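PDB 2RAA: pyruvate synthase subunit PorC from Thermotoga maritima MSB8, which serves as the gamma chain of a heterotetrameric pyruvate synthase, which converts pyruvate and CoA to acetyl-CoA and CO2 while reducing ferredoxin. Local coordinates for residues E21-G26 with E83-V88. Sequence-based numbering, arbitrary orientation.
Sequences EIRWHG and ENPDVV. With SO4 (sulfate ion), chain C.
Two parallel neighbours in the middle of the mixed sheet, strands 19-27 and 87-90, begin their pairing here, where Ile22 lies beside Val87 and Arg23 beside Val88. Val87 O accepts from Arg23 N (3.0 Å, 163° at the hydrogen). Glu21 O accepts from both Val87 N, in the carbonyl plane, and Asp86 N at 2.7 Å, tilted from that plane. Asp86 also reaches back with OD2, whose anti lone pair receives the Glu21 N-H at 2.7 Å, tying the loop to the strand. On the face shared by Arg23 and Val88, the arginine chain runs out with CG anti to the backbone N (chi1 -178°) and bends at chi3; Pro85 CG sits over the centre of its guanidinium plane, 4.0 Å from Arg23 CZ, while Val88 CG2 lies beside NH2. Arg23 NE donates to His25 NE2 (2.9 Å); Ile100 O and Glu102 O accept from Arg23 NH2, Val82 O from Arg23 NH1. At the loop end a sulfate, probably from the crystallisation liquor, accepts hydrogen bonds from Glu83 N and Asn84 N. Its O2 and O3 each lie 2.8 Å from Glu21 OE1, so an acid group probably holds a proton there, whereas the buried guanidinium is held by neutral acceptors.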
loop_
_atom_site.group_PDB
_atom_site.type_symbol
_atom_site.label_atom_id
_atom_site.label_comp_id
_atom_site.label_asym_id
_atom_site.label_seq_id
_atom_site.Cartn_x
_atom_site.Cartn_y
_atom_site.Cartn_z
ATOM N N GLU A 21 -4.115 10.485 5.313
ATOM C CA GLU A 21 -3.384 10.549 4.089
ATOM C C GLU A 21 -2.290 9.500 3.912
ATOM O O GLU A 21 -1.502 9.292 4.799
ATOM C CB GLU A 21 -2.768 11.922 4.022
ATOM C CG GLU A 21 -2.168 12.202 2.678
ATOM C CD GLU A 21 -1.492 13.538 2.630
ATOM O OE1 GLU A 21 -2.079 14.527 3.162
ATOM O OE2 GLU A 21 -0.368 13.566 2.068
ATOM N N ILE A 22 -2.209 8.933 2.707
ATOM C CA ILE A 22 -1.297 7.867 2.375
ATOM C C ILE A 22 -0.547 8.179 1.075
ATOM O O ILE A 22 -1.151 8.577 0.106
ATOM C CB ILE A 22 -2.091 6.593 2.118
ATOM C CG1 ILE A 22 -2.920 6.227 3.380
ATOM C CG2 ILE A 22 -1.133 5.469 1.713
ATOM C CD1 ILE A 22 -4.190 5.476 3.082
ATOM N N ARG A 23 0.765 8.004 1.049
ATOM C CA ARG A 23 1.536 8.301 -0.157
ATOM C C ARG A 23 2.267 7.042 -0.557
ATOM O O ARG A 23 2.944 6.446 0.249
ATOM C CB ARG A 23 2.541 9.414 0.081
ATOM C CG ARG A 23 3.349 9.792 -1.170
ATOM C CD ARG A 23 4.239 10.987 -0.852
ATOM N NE ARG A 23 5.335 10.612 0.019
ATOM C CZ ARG A 23 6.028 11.452 0.773
ATOM N NH1 ARG A 23 5.734 12.749 0.831
ATOM N NH2 ARG A 23 7.010 10.970 1.502
ATOM N N TRP A 24 2.109 6.649 -1.803
ATOM C CA TRP A 24 2.647 5.385 -2.278
ATOM C C TRP A 24 3.814 5.660 -3.136
ATOM O O TRP A 24 3.765 6.627 -3.903
ATOM C CB TRP A 24 1.665 4.684 -3.221
ATOM C CG TRP A 24 0.393 4.340 -2.639
ATOM C CD1 TRP A 24 -0.590 5.200 -2.316
ATOM C CD2 TRP A 24 -0.108 3.016 -2.367
ATOM N NE1 TRP A 24 -1.674 4.513 -1.840
ATOM C CE2 TRP A 24 -1.392 3.173 -1.821
ATOM C CE3 TRP A 24 0.425 1.729 -2.492
ATOM C CZ2 TRP A 24 -2.169 2.088 -1.404
ATOM C CZ3 TRP A 24 -0.336 0.642 -2.084
ATOM C CH2 TRP A 24 -1.615 0.822 -1.539
ATOM N N HIS A 25 4.805 4.762 -3.099
ATOM C CA HIS A 25 5.969 4.845 -3.979
ATOM C C HIS A 25 6.182 3.490 -4.624
ATOM O O HIS A 25 6.304 2.483 -3.952
ATOM C CB HIS A 25 7.205 5.249 -3.217
ATOM C CG HIS A 25 7.089 6.592 -2.583
ATOM N ND1 HIS A 25 7.623 7.730 -3.150
ATOM C CD2 HIS A 25 6.470 6.986 -1.444
ATOM C CE1 HIS A 25 7.351 8.766 -2.375
ATOM N NE2 HIS A 25 6.647 8.345 -1.338
ATOM N N GLY A 26 6.196 3.492 -5.942
ATOM C CA GLY A 26 6.408 2.309 -6.723
ATOM C C GLY A 26 6.927 2.784 -8.061
ATOM O O GLY A 26 7.099 3.983 -8.269
ATOM N N GLU A 83 2.274 16.229 0.831
ATOM C CA GLU A 83 3.568 16.580 1.411
ATOM C C GLU A 83 3.687 16.068 2.847
ATOM O O GLU A 83 4.805 15.879 3.316
ATOM C CB GLU A 83 3.822 18.100 1.309
ATOM C CG GLU A 83 4.016 18.566 -0.155
ATOM C CD GLU A 83 3.365 19.923 -0.465
ATOM O OE1 GLU A 83 3.594 20.884 0.311
ATOM O OE2 GLU A 83 2.630 20.022 -1.492
ATOM N N ASN A 84 2.559 15.801 3.519
ATOM C CA ASN A 84 2.584 15.342 4.917
ATOM C C ASN A 84 1.747 14.112 5.214
ATOM O O ASN A 84 0.775 14.179 5.978
ATOM C CB ASN A 84 2.138 16.467 5.812
ATOM C CG ASN A 84 3.112 17.571 5.822
ATOM O OD1 ASN A 84 4.109 17.527 6.552
ATOM N ND2 ASN A 84 2.865 18.574 4.987
ATOM N N PRO A 85 2.169 12.965 4.674
ATOM C CA PRO A 85 1.372 11.759 4.794
ATOM C C PRO A 85 1.410 11.103 6.169
ATOM O O PRO A 85 2.411 11.153 6.874
ATOM C CB PRO A 85 2.016 10.834 3.778
ATOM C CG PRO A 85 3.436 11.231 3.794
ATOM C CD PRO A 85 3.421 12.721 3.944
ATOM N N ASP A 86 0.308 10.458 6.507
ATOM C CA ASP A 86 0.185 9.677 7.727
ATOM C C ASP A 86 0.868 8.330 7.552
ATOM O O ASP A 86 1.298 7.729 8.545
ATOM C CB ASP A 86 -1.292 9.471 8.057
ATOM C CG ASP A 86 -2.003 10.792 8.411
ATOM O OD1 ASP A 86 -1.605 11.429 9.407
ATOM O OD2 ASP A 86 -2.964 11.184 7.706
ATOM N N VAL A 87 0.995 7.886 6.293
ATOM C CA VAL A 87 1.604 6.596 5.980
ATOM C C VAL A 87 2.275 6.686 4.651
ATOM O O VAL A 87 1.731 7.272 3.740
ATOM C CB VAL A 87 0.537 5.446 5.844
ATOM C CG1 VAL A 87 1.182 4.108 5.493
ATOM C CG2 VAL A 87 -0.277 5.301 7.162
ATOM N N VAL A 88 3.464 6.109 4.552
ATOM C CA VAL A 88 4.226 6.030 3.301
ATOM C C VAL A 88 4.350 4.561 3.021
ATOM O O VAL A 88 4.701 3.796 3.911
ATOM C CB VAL A 88 5.634 6.728 3.405
ATOM C CG1 VAL A 88 6.490 6.416 2.209
ATOM C CG2 VAL A 88 5.468 8.266 3.544
HETATM S S SO4 C . -0.666 17.462 2.683
HETATM O O1 SO4 C . -0.250 18.617 3.468
HETATM O O2 SO4 C . 0.074 16.301 3.207
HETATM O O3 SO4 C . -2.106 17.298 2.871
HETATM O O4 SO4 C . -0.329 17.710 1.275
#